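PDB 2GMU: putative pyridoxamine 5-phosphate-dependent dehydrase, Wbdk from Escherichia coli O55:H7, which catalyses removal of the C3' hydroxyl from GDP-4-keto-6-deoxy-D-mannose by coupled transamination and deoxygenation, a step in making the O-antigen sugar L-colitose. Local coordinates for residues N136-P141 / N162-G167; L158-C163 / K173-F178; C213-G218 / V251-M256. All blocks are in the same frame, centred on the assembly; numbering follows the deposited sequence.

Contact 1: residues N136-P141 / N162-G167. With PDG (N-({3-hydroxy-2-methyl-5-[(phosphonooxy)methyl]pyridin-4-yl}methyl)-D-glutamic acid), chain D.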
loop_
_atom_site.group_PDB
_atom_site.type_symbol
_atom_site.label_atom_id
_atom_site.label_comp_id
_atom_site.label_asym_id
_atom_site.label_seq_id
_atom_site.Cartn_x
_atom_site.Cartn_y
_atom_site.Cartn_z
ATOM N N ASN A 136 8.431 -15.527 -12.891
ATOM C CA ASN A 136 8.297 -16.970 -12.947
ATOM C C ASN A 136 6.815 -17.274 -13.103
ATOM O O ASN A 136 6.043 -17.240 -12.135
ATOM C CB ASN A 136 8.894 -17.636 -11.710
ATOM C CG ASN A 136 10.360 -17.324 -11.626
ATOM O OD1 ASN A 136 11.097 -17.547 -12.590
ATOM N ND2 ASN A 136 10.786 -16.806 -10.486
ATOM N N LEU A 137 6.424 -17.530 -14.353
ATOM C CA LEU A 137 5.038 -17.751 -14.695
ATOM C C LEU A 137 4.374 -19.060 -14.319
ATOM O O LEU A 137 4.854 -20.131 -14.675
ATOM C CB LEU A 137 4.768 -17.414 -16.160
ATOM C CG LEU A 137 3.470 -16.654 -16.385
ATOM C CD1 LEU A 137 3.671 -15.196 -16.021
ATOM C CD2 LEU A 137 3.049 -16.758 -17.848
ATOM N N LEU A 138 3.221 -18.915 -13.649
ATOM C CA LEU A 138 2.377 -20.021 -13.271
ATOM C C LEU A 138 3.053 -21.127 -12.500
ATOM O O LEU A 138 2.599 -22.257 -12.581
ATOM C CB LEU A 138 1.800 -20.639 -14.557
ATOM C CG LEU A 138 0.961 -19.640 -15.348
ATOM C CD1 LEU A 138 0.373 -20.324 -16.580
ATOM C CD2 LEU A 138 -0.157 -19.103 -14.464
ATOM N N GLY A 139 4.117 -20.814 -11.777
ATOM C CA GLY A 139 4.803 -21.823 -11.003
ATOM C C GLY A 139 6.089 -22.295 -11.653
ATOM O O GLY A 139 6.911 -22.948 -11.011
ATOM N N ASN A 140 6.263 -21.953 -12.925
ATOM C CA ASN A 140 7.436 -22.347 -13.719
ATOM C C ASN A 140 8.619 -21.368 -13.638
ATOM O O ASN A 140 8.515 -20.213 -14.061
ATOM C CB ASN A 140 7.039 -22.589 -15.204
ATOM C CG ASN A 140 7.982 -23.503 -15.971
ATOM O OD1 ASN A 140 8.565 -24.449 -15.419
ATOM N ND2 ASN A 140 8.119 -23.219 -17.263
ATOM N N PRO A 141 9.767 -21.836 -13.128
ATOM C CA PRO A 141 10.939 -20.969 -13.010
ATOM C C PRO A 141 11.582 -20.693 -14.348
ATOM O O PRO A 141 11.429 -21.467 -15.284
ATOM C CB PRO A 141 11.976 -21.771 -12.217
ATOM C CG PRO A 141 11.519 -23.231 -12.230
ATOM C CD PRO A 141 10.057 -23.226 -12.662
ATOM N N ASN A 162 8.301 -13.310 -8.150
ATOM C CA ASN A 162 7.971 -14.694 -7.869
ATOM C C ASN A 162 6.589 -14.878 -7.263
ATOM O O ASN A 162 6.349 -15.857 -6.565
ATOM C CB ASN A 162 9.038 -15.352 -6.975
ATOM C CG ASN A 162 9.031 -16.863 -7.054
ATOM O OD1 ASN A 162 9.044 -17.438 -8.144
ATOM N ND2 ASN A 162 8.995 -17.499 -5.896
ATOM N N CYS A 163 5.684 -13.954 -7.562
ATOM C CA CYS A 163 4.321 -13.986 -7.063
ATOM C C CYS A 163 3.480 -15.194 -7.450
ATOM O O CYS A 163 2.490 -15.480 -6.792
ATOM C CB CYS A 163 3.566 -12.664 -7.302
ATOM S SG CYS A 163 4.297 -11.354 -6.283
ATOM N N GLU A 164 3.840 -15.908 -8.509
ATOM C CA GLU A 164 3.056 -17.081 -8.920
ATOM C C GLU A 164 3.820 -18.369 -8.743
ATOM O O GLU A 164 3.302 -19.450 -9.012
ATOM C CB GLU A 164 2.665 -17.027 -10.412
ATOM C CG GLU A 164 1.959 -15.708 -10.778
ATOM C CD GLU A 164 1.640 -15.595 -12.246
ATOM O OE1 GLU A 164 1.985 -16.412 -13.082
ATOM O OE2 GLU A 164 0.942 -14.522 -12.522
ATOM N N SER A 165 5.069 -18.255 -8.312
ATOM C CA SER A 165 5.858 -19.447 -8.234
ATOM C C SER A 165 6.493 -19.783 -6.906
ATOM O O SER A 165 7.560 -20.398 -6.828
ATOM C CB SER A 165 6.827 -19.456 -9.396
ATOM O OG SER A 165 6.094 -19.198 -10.576
ATOM N N MET A 166 5.810 -19.396 -5.851
ATOM C CA MET A 166 6.341 -19.725 -4.565
ATOM C C MET A 166 6.565 -21.231 -4.524
ATOM O O MET A 166 5.672 -22.001 -4.881
ATOM C CB MET A 166 5.335 -19.350 -3.455
ATOM C CG MET A 166 5.742 -19.917 -2.098
ATOM S SD MET A 166 4.626 -19.435 -0.749
ATOM C CE MET A 166 5.110 -17.702 -0.501
ATOM N N GLY A 167 7.742 -21.661 -4.079
ATOM C CA GLY A 167 7.974 -23.092 -3.978
ATOM C C GLY A 167 8.686 -23.728 -5.157
ATOM O O GLY A 167 9.108 -24.878 -5.091
HETATM N N1 PDG D . 2.872 -10.065 -9.819
HETATM C C2 PDG D . 2.442 -11.130 -10.476
HETATM C C2A PDG D . 3.260 -11.720 -11.595
HETATM C C3 PDG D . 1.234 -11.706 -10.138
HETATM O O3 PDG D . 0.755 -12.799 -10.773
HETATM C C4 PDG D . 0.503 -11.148 -9.108
HETATM C C4A PDG D . -0.837 -11.821 -8.725
HETATM C C5 PDG D . 0.940 -9.991 -8.436
HETATM C C6 PDG D . 2.183 -9.519 -8.813
HETATM C C5A PDG D . 0.210 -9.572 -7.336
HETATM O OP4 PDG D . 0.220 -9.915 -6.027
HETATM P P PDG D . -1.009 -9.282 -5.224
HETATM O OP1 PDG D . -2.279 -9.733 -5.839
HETATM O OP2 PDG D . -0.869 -9.846 -3.714
HETATM O OP3 PDG D . -0.960 -7.660 -5.195
HETATM N NA PDG D . -1.929 -11.138 -9.358
HETATM C CAA PDG D . -3.209 -11.316 -8.864
HETATM C CBA PDG D . -4.438 -10.626 -9.484
HETATM C CGA PDG D . -5.695 -11.111 -8.730
HETATM C CDA PDG D . -6.031 -10.173 -7.544
HETATM O OE1 PDG D . -5.104 -9.577 -6.878
HETATM O OE2 PDG D . -7.256 -9.995 -7.215
HETATM C CA PDG D . -3.416 -12.227 -7.656
HETATM O OA PDG D . -3.729 -13.462 -7.837
HETATM O OXT PDG D . -3.283 -11.734 -6.478
HETATM O O HOH W 1 5.566 -15.063 -10.577
#

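Contact 2: residues L158-C163 / K173-F178. With PDG (N-({3-hydroxy-2-methyl-5-[(phosphonooxy)methyl]pyridin-4-yl}methyl)-D-glutamic acid), chain D.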
loop_
_atom_site.group_PDB
_atom_site.type_symbol
_atom_site.label_atom_id
_atom_site.label_comp_id
_atom_site.label_asym_id
_atom_site.label_seq_id
_atom_site.Cartn_x
_atom_site.Cartn_y
_atom_site.Cartn_z
ATOM N N LEU A 158 19.632 -8.357 -11.735
ATOM C CA LEU A 158 18.640 -9.389 -11.949
ATOM C C LEU A 158 17.589 -9.331 -10.850
ATOM O O LEU A 158 17.904 -9.388 -9.661
ATOM C CB LEU A 158 19.240 -10.800 -11.978
ATOM C CG LEU A 158 18.149 -11.866 -12.083
ATOM C CD1 LEU A 158 17.590 -11.885 -13.502
ATOM C CD2 LEU A 158 18.700 -13.245 -11.727
ATOM N N LEU A 159 16.340 -9.228 -11.267
ATOM C CA LEU A 159 15.240 -9.192 -10.331
ATOM C C LEU A 159 14.228 -10.275 -10.670
ATOM O O LEU A 159 14.148 -10.745 -11.815
ATOM C CB LEU A 159 14.556 -7.810 -10.315
ATOM C CG LEU A 159 15.512 -6.680 -9.933
ATOM C CD1 LEU A 159 14.831 -5.334 -10.122
ATOM C CD2 LEU A 159 15.947 -6.809 -8.474
ATOM N N GLU A 160 13.448 -10.654 -9.657
ATOM C CA GLU A 160 12.421 -11.660 -9.854
ATOM C C GLU A 160 11.072 -11.299 -9.248
ATOM O O GLU A 160 10.973 -10.870 -8.095
ATOM C CB GLU A 160 12.777 -13.018 -9.209
ATOM C CG GLU A 160 14.066 -13.704 -9.668
ATOM C CD GLU A 160 14.199 -15.035 -8.989
ATOM O OE1 GLU A 160 13.471 -15.979 -9.233
ATOM O OE2 GLU A 160 15.147 -15.056 -8.090
ATOM N N ASP A 161 10.029 -11.529 -10.034
ATOM C CA ASP A 161 8.672 -11.389 -9.556
ATOM C C ASP A 161 8.259 -12.843 -9.392
ATOM O O ASP A 161 7.977 -13.541 -10.381
ATOM C CB ASP A 161 7.707 -10.674 -10.518
ATOM C CG ASP A 161 6.300 -10.638 -9.983
ATOM O OD1 ASP A 161 5.871 -11.445 -9.160
ATOM O OD2 ASP A 161 5.584 -9.666 -10.513
ATOM N N ASN A 162 8.301 -13.310 -8.150
ATOM C CA ASN A 162 7.971 -14.694 -7.869
ATOM C C ASN A 162 6.589 -14.878 -7.263
ATOM O O ASN A 162 6.349 -15.857 -6.565
ATOM C CB ASN A 162 9.038 -15.352 -6.975
ATOM C CG ASN A 162 9.031 -16.863 -7.054
ATOM O OD1 ASN A 162 9.044 -17.438 -8.144
ATOM N ND2 ASN A 162 8.995 -17.499 -5.896
ATOM N N CYS A 163 5.684 -13.954 -7.562
ATOM C CA CYS A 163 4.321 -13.986 -7.063
ATOM C C CYS A 163 3.480 -15.194 -7.450
ATOM O O CYS A 163 2.490 -15.480 -6.792
ATOM C CB CYS A 163 3.566 -12.664 -7.302
ATOM S SG CYS A 163 4.297 -11.354 -6.283
ATOM N N LYS A 173 17.689 -24.786 -6.345
ATOM C CA LYS A 173 17.616 -23.471 -5.756
ATOM C C LYS A 173 16.219 -22.900 -5.879
ATOM O O LYS A 173 15.605 -22.999 -6.939
ATOM C CB LYS A 173 18.660 -22.541 -6.344
ATOM C CG LYS A 173 18.826 -21.290 -5.506
ATOM C CD LYS A 173 19.892 -20.322 -6.007
ATOM C CE LYS A 173 20.006 -19.066 -5.140
ATOM N NZ LYS A 173 19.858 -19.337 -3.697
ATOM N N CYS A 174 15.752 -22.301 -4.786
ATOM C CA CYS A 174 14.426 -21.703 -4.696
ATOM C C CYS A 174 14.237 -20.452 -5.519
ATOM O O CYS A 174 14.975 -19.472 -5.374
ATOM C CB CYS A 174 14.010 -21.342 -3.257
ATOM S SG CYS A 174 13.590 -22.780 -2.254
ATOM N N ALA A 175 13.186 -20.507 -6.328
ATOM C CA ALA A 175 12.802 -19.390 -7.151
ATOM C C ALA A 175 12.552 -18.210 -6.213
ATOM O O ALA A 175 11.951 -18.368 -5.152
ATOM C CB ALA A 175 11.541 -19.778 -7.921
ATOM N N GLY A 176 13.034 -17.033 -6.591
ATOM C CA GLY A 176 12.877 -15.833 -5.784
ATOM C C GLY A 176 14.190 -15.413 -5.148
ATOM O O GLY A 176 14.361 -14.258 -4.743
ATOM N N THR A 177 15.116 -16.366 -5.067
ATOM C CA THR A 177 16.412 -16.137 -4.465
ATOM C C THR A 177 17.503 -16.025 -5.489
ATOM O O THR A 177 18.664 -15.910 -5.140
ATOM C CB THR A 177 16.772 -17.246 -3.470
ATOM O OG1 THR A 177 17.022 -18.415 -4.208
ATOM C CG2 THR A 177 15.583 -17.481 -2.550
ATOM N N PHE A 178 17.129 -16.046 -6.755
ATOM C CA PHE A 178 18.129 -15.910 -7.798
ATOM C C PHE A 178 18.490 -14.453 -8.031
ATOM O O PHE A 178 19.654 -14.109 -8.171
ATOM C CB PHE A 178 17.693 -16.535 -9.134
ATOM C CG PHE A 178 17.665 -18.032 -9.056
ATOM C CD1 PHE A 178 16.539 -18.698 -8.574
ATOM C CD2 PHE A 178 18.770 -18.797 -9.437
ATOM C CE1 PHE A 178 16.506 -20.094 -8.491
ATOM C CE2 PHE A 178 18.752 -20.194 -9.366
ATOM C CZ PHE A 178 17.614 -20.847 -8.887
HETATM N N1 PDG D . 2.872 -10.065 -9.819
HETATM C C2 PDG D . 2.442 -11.130 -10.476
HETATM C C2A PDG D . 3.260 -11.720 -11.595
HETATM C C3 PDG D . 1.234 -11.706 -10.138
HETATM O O3 PDG D . 0.755 -12.799 -10.773
HETATM C C4 PDG D . 0.503 -11.148 -9.108
HETATM C C4A PDG D . -0.837 -11.821 -8.725
HETATM C C5 PDG D . 0.940 -9.991 -8.436
HETATM C C6 PDG D . 2.183 -9.519 -8.813
HETATM C C5A PDG D . 0.210 -9.572 -7.336
HETATM O OP4 PDG D . 0.220 -9.915 -6.027
HETATM P P PDG D . -1.009 -9.282 -5.224
HETATM O OP1 PDG D . -2.279 -9.733 -5.839
HETATM O OP2 PDG D . -0.869 -9.846 -3.714
HETATM O OP3 PDG D . -0.960 -7.660 -5.195
HETATM N NA PDG D . -1.929 -11.138 -9.358
HETATM C CAA PDG D . -3.209 -11.316 -8.864
HETATM C CBA PDG D . -4.438 -10.626 -9.484
HETATM C CGA PDG D . -5.695 -11.111 -8.730
HETATM C CDA PDG D . -6.031 -10.173 -7.544
HETATM O OE1 PDG D . -5.104 -9.577 -6.878
HETATM O OE2 PDG D . -7.256 -9.995 -7.215
HETATM C CA PDG D . -3.416 -12.227 -7.656
HETATM O OA PDG D . -3.729 -13.462 -7.837
HETATM O OXT PDG D . -3.283 -11.734 -6.478
#

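Contact 3: residues C213-G218 / V251-M256. With PDG (N-({3-hydroxy-2-methyl-5-[(phosphonooxy)methyl]pyridin-4-yl}methyl)-D-glutamic acid), chain E.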
loop_
_atom_site.group_PDB
_atom_site.type_symbol
_atom_site.label_atom_id
_atom_site.label_comp_id
_atom_site.label_asym_id
_atom_site.label_seq_id
_atom_site.Cartn_x
_atom_site.Cartn_y
_atom_site.Cartn_z
ATOM N N CYS A 213 12.888 0.614 6.115
ATOM C CA CYS A 213 12.606 2.030 6.224
ATOM C C CYS A 213 11.421 2.536 5.383
ATOM O O CYS A 213 10.542 3.237 5.895
ATOM C CB CYS A 213 13.921 2.825 6.015
ATOM S SG CYS A 213 13.795 4.634 6.050
ATOM N N ILE A 214 11.394 2.174 4.093
ATOM C CA ILE A 214 10.353 2.619 3.166
ATOM C C ILE A 214 8.995 1.963 3.302
ATOM O O ILE A 214 8.006 2.472 2.775
ATOM C CB ILE A 214 10.810 2.659 1.714
ATOM C CG1 ILE A 214 11.364 1.305 1.269
ATOM C CG2 ILE A 214 11.861 3.745 1.539
ATOM C CD1 ILE A 214 11.520 1.169 -0.244
ATOM N N ARG A 215 8.972 0.822 3.990
ATOM C CA ARG A 215 7.745 0.077 4.218
ATOM C C ARG A 215 6.880 0.839 5.198
ATOM O O ARG A 215 5.639 0.796 5.193
ATOM C CB ARG A 215 8.057 -1.273 4.866
ATOM C CG ARG A 215 6.830 -1.976 5.461
ATOM C CD ARG A 215 7.086 -3.424 5.892
ATOM N NE ARG A 215 7.981 -3.494 7.054
ATOM C CZ ARG A 215 8.304 -4.600 7.742
ATOM N NH1 ARG A 215 7.853 -5.822 7.445
ATOM N NH2 ARG A 215 9.139 -4.475 8.769
ATOM N N ALA A 216 7.588 1.530 6.082
ATOM C CA ALA A 216 6.906 2.251 7.122
ATOM C C ALA A 216 7.396 3.648 7.369
ATOM O O ALA A 216 8.271 3.851 8.208
ATOM C CB ALA A 216 7.013 1.482 8.425
ATOM N N HIS A 217 6.776 4.574 6.645
ATOM C CA HIS A 217 6.992 5.990 6.784
ATOM C C HIS A 217 8.385 6.532 6.503
ATOM O O HIS A 217 8.622 7.723 6.704
ATOM C CB HIS A 217 6.446 6.467 8.153
ATOM C CG HIS A 217 5.051 5.973 8.461
ATOM N ND1 HIS A 217 3.931 6.453 7.791
ATOM C CD2 HIS A 217 4.616 5.052 9.372
ATOM C CE1 HIS A 217 2.870 5.831 8.295
ATOM N NE2 HIS A 217 3.247 4.981 9.250
ATOM N N GLY A 218 9.317 5.714 6.021
ATOM C CA GLY A 218 10.644 6.260 5.764
ATOM C C GLY A 218 11.304 6.708 7.074
ATOM O O GLY A 218 12.118 7.630 7.125
ATOM N N VAL A 251 3.122 0.505 3.909
ATOM C CA VAL A 251 2.606 -0.698 3.294
ATOM C C VAL A 251 2.779 -1.868 4.227
ATOM O O VAL A 251 3.031 -3.002 3.819
ATOM C CB VAL A 251 3.158 -0.987 1.902
ATOM C CG1 VAL A 251 2.755 0.130 0.942
ATOM C CG2 VAL A 251 4.675 -1.127 1.933
ATOM N N ARG A 252 2.641 -1.556 5.505
ATOM C CA ARG A 252 2.785 -2.576 6.510
ATOM C C ARG A 252 1.692 -3.611 6.388
ATOM O O ARG A 252 0.563 -3.298 6.022
ATOM C CB ARG A 252 2.667 -1.966 7.894
ATOM C CG ARG A 252 3.895 -1.186 8.325
ATOM C CD ARG A 252 3.688 -0.568 9.702
ATOM N NE ARG A 252 2.436 0.176 9.786
ATOM C CZ ARG A 252 2.249 1.257 10.538
ATOM N NH1 ARG A 252 3.207 1.763 11.309
ATOM N NH2 ARG A 252 1.063 1.850 10.513
ATOM N N PRO A 253 2.019 -4.843 6.726
ATOM C CA PRO A 253 1.008 -5.865 6.704
ATOM C C PRO A 253 0.371 -5.861 8.094
ATOM O O PRO A 253 0.897 -5.285 9.053
ATOM C CB PRO A 253 1.766 -7.185 6.555
ATOM C CG PRO A 253 3.132 -6.919 7.171
ATOM C CD PRO A 253 3.305 -5.405 7.215
ATOM N N LEU A 254 -0.766 -6.517 8.214
ATOM C CA LEU A 254 -1.423 -6.601 9.501
ATOM C C LEU A 254 -0.805 -7.714 10.322
ATOM O O LEU A 254 -0.376 -8.750 9.782
ATOM C CB LEU A 254 -2.936 -6.831 9.344
ATOM C CG LEU A 254 -3.651 -5.591 8.806
ATOM C CD1 LEU A 254 -5.140 -5.873 8.682
ATOM C CD2 LEU A 254 -3.434 -4.416 9.754
ATOM N N GLU A 255 -0.758 -7.510 11.628
ATOM C CA GLU A 255 -0.196 -8.549 12.458
ATOM C C GLU A 255 -0.853 -9.909 12.198
ATOM O O GLU A 255 -0.217 -10.965 12.266
ATOM C CB GLU A 255 -0.215 -8.164 13.940
ATOM C CG GLU A 255 0.390 -9.277 14.806
ATOM C CD GLU A 255 1.878 -9.170 14.939
ATOM O OE1 GLU A 255 2.593 -8.734 14.057
ATOM O OE2 GLU A 255 2.310 -9.602 16.100
ATOM N N MET A 256 -2.152 -9.876 11.876
ATOM C CA MET A 256 -2.940 -11.080 11.591
ATOM C C MET A 256 -2.401 -11.896 10.419
ATOM O O MET A 256 -2.249 -13.114 10.473
ATOM C CB MET A 256 -4.413 -10.733 11.293
ATOM C CG MET A 256 -5.345 -10.972 12.463
ATOM S SD MET A 256 -7.063 -10.595 12.047
ATOM C CE MET A 256 -7.560 -9.732 13.557
HETATM N N1 PDG E . -1.090 12.179 7.477
HETATM C C2 PDG E . -1.053 12.745 8.681
HETATM C C2A PDG E . -1.055 14.241 8.834
HETATM C C3 PDG E . -1.020 11.957 9.816
HETATM O O3 PDG E . -0.976 12.482 11.059
HETATM C C4 PDG E . -1.044 10.592 9.677
HETATM C C4A PDG E . -1.040 9.742 10.955
HETATM C C5 PDG E . -1.055 9.986 8.413
HETATM C C6 PDG E . -1.113 10.839 7.320
HETATM C C5A PDG E . -1.189 8.585 8.386
HETATM O OP4 PDG E . -2.184 7.673 8.257
HETATM P P PDG E . -1.652 6.166 8.472
HETATM O OP1 PDG E . -1.032 5.992 9.795
HETATM O OP2 PDG E . -2.927 5.190 8.357
HETATM O OP3 PDG E . -0.579 5.788 7.323
HETATM N NA PDG E . 0.273 9.257 11.186
HETATM C CAA PDG E . 0.439 8.147 11.899
HETATM C CBA PDG E . 1.856 7.596 12.148
HETATM C CGA PDG E . 1.796 6.397 13.104
HETATM C CDA PDG E . 1.762 5.076 12.313
HETATM O OE1 PDG E . 1.088 4.985 11.225
HETATM O OE2 PDG E . 2.414 4.063 12.758
HETATM C CA PDG E . -0.803 7.427 12.465
HETATM O OA PDG E . -1.759 7.077 11.683
HETATM O OXT PDG E . -0.891 7.197 13.721
#

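Contact 1: residues N136-P141 / N162-G167
Ser-165 plugs its hydroxyl into the backbone of the loop 136-141. Ser-165 OG donates to Asn-136 O over 2.5 Å, approaching from above the carbonyl plane, 61° out of it, and accepts a weak bond from Gly-139 N at 2.8 Å. The first torsion, with OG beside its own backbone N and anti to the carbonyl carbon, puts the oxygen between these two partners, and CB packs on Gly-139 CA.

Glu-164 runs alongside Leu-137 and Leu-138 with an extended chain. Glu-164 OE1 takes the N-H of Leu-138 through the anti lone pair, in a nearly straight bond of 2.8 Å (166°), while Leu-137 CD1 and Leu-138 CD2 lie alongside that oxygen. Glu-164 OE2 is 2.5 Å from the phenolic O3 of the bound cofactor-glutamate adduct. One carboxylate thus joins loop and cofactor, and the Leu-138 amide helps fix its rotation. A water accepts from Glu-164 N and donates to Asn-136 O.

Farther out, Asn-136 ND2 donates to Asn-162 OD1 at 3.0 Å, the two amide planes 79° apart; Asn-136 OD1 is taken by Asn-142, and ND2 also serves Glu-160. Asn-162 opens a type I turn closed by Ser-165 N, which sets Glu-164 and Ser-165 facing the loop. Gly-139, with its positive phi, lies closest to Ser-165 along the backbones.

The two loops leave the C-terminal ends of the parallel, adjacent strands 129-135 and 157-161, and Glu-164 and Cys-163 bring 162-167 to the cofactor, as in the PLP-dependent aminotransferase fold.

Contact 2: residues L158-C163 / K173-F178
A buried carboxylate is wrapped by a turn of backbone amides: Glu-160 sits in the curve of residues 175-178 with no basic side chain among its partners across the contact. Glu-160 OE1 receives Gly-176 N at 2.9 Å, the donor standing above the carboxylate plane, 38° out of it. Glu-160 OE2 receives Phe-178 N at 2.6 Å in a bent, weak bond (127°). Just beyond the segment Gly-179 N adds a further bond to OE2.

The chain of Glu-160 is extended beyond CG (chi2 -177°), which carries the acid from strand 157-161 across to the turn. Glu-160 OE2 also lies at the edge of the Phe-178 ring, near its plane, and 3.1 Å from Phe-178 CB. Lys-173 CD lies over one face of that ring, toward the rim, and the ring stacks with Phe-144 of helix 144-151. Leu-158 CD2 packs near Phe-178 O, 3.8 Å away.

The turn has its own support. It is type II from Cys-174 to Thr-177, with Gly-176 at positive phi, and Cys-174 O accepts both Thr-177 N and, in the carbonyl plane, Thr-177 OG1. Ala-175 CB rests 3.4 Å from Asn-162 OD1.

The strand alternates, so Asp-161 points away from the turn: Asp-161 OD2 lies 2.8 Å from pyridine N1 of the bound adduct and is also bonded to Asn-62 and Thr-93, while OD1 takes Cys-163 N in an Asx turn. The N-H groups gathered on Glu-160 would probably favour its ionised form; an aspartate facing the pyridine nitrogen, a hallmark of fold-type I PLP enzymes, probably favours a protonated N1.

Contact 3: residues C213-G218 / V251-M256
The glutamate end of the adduct bound at the subunit interface is gripped here. His-217 and Arg-252 both reach its side-chain carboxylate. Arg-252 NH1 gives OE2 of the adduct a nearly straight bond of 2.8 Å (170°), with the oxygen at the edge of the guanidinium and near its plane; Arg-252 NH2 reaches OE1 of the adduct at 3.2 Å. His-217 NE2 adds a weak, bent bond to OE1 of the adduct at 2.9 Å. The imidazole presents its edge to one face of the guanidinium, the planes 83° apart, and His-217 NE2 stands 3.8 Å from Arg-252 NH1. A bend at chi3 (-51°) helps turn the Arg-252 head toward the carboxylate, and Glu-196 of the second subunit salt-bridges its NE.

Behind the pocket, Val-251 N donates to Arg-215 O over 2.8 Å, in the carbonyl plane. The Arg-252 CG packs 4.1 Å from Ala-216 CB and also lies against Arg-215 CG. The Arg-215 head group turns elsewhere, to a salt bridge with Glu-40 of helix 34-47.

The contact joins the end of helix 205-215 to the loop entering helix 255-286, with Leu-64 of helix 58-71 packing on Val-251 and Arg-215, and Met-54 of strand 51-55 on Pro-253.

How the contacts relate
Contacts 1 and 2 meet directly: they share Asn-162 and Cys-163, their centres are 8 Å apart, and Asn-136 ND2 lies 3.1 Å from Glu-160 OE1. Both serve one adduct, contact 1 at the phenolic oxygen of the ring and contact 2 at the pyridine nitrogen. Contact 3 stands apart, its centre about 24 Å from that of contact 1 and about 22 Å from that of contact 2, and touches the other adduct, whose ring is held by the second subunit. Each active site lies at the subunit interface: one chain supplies Glu-164 and Asp-161 at the ring, the other His-217 and Arg-252 at the glutamate carboxylate.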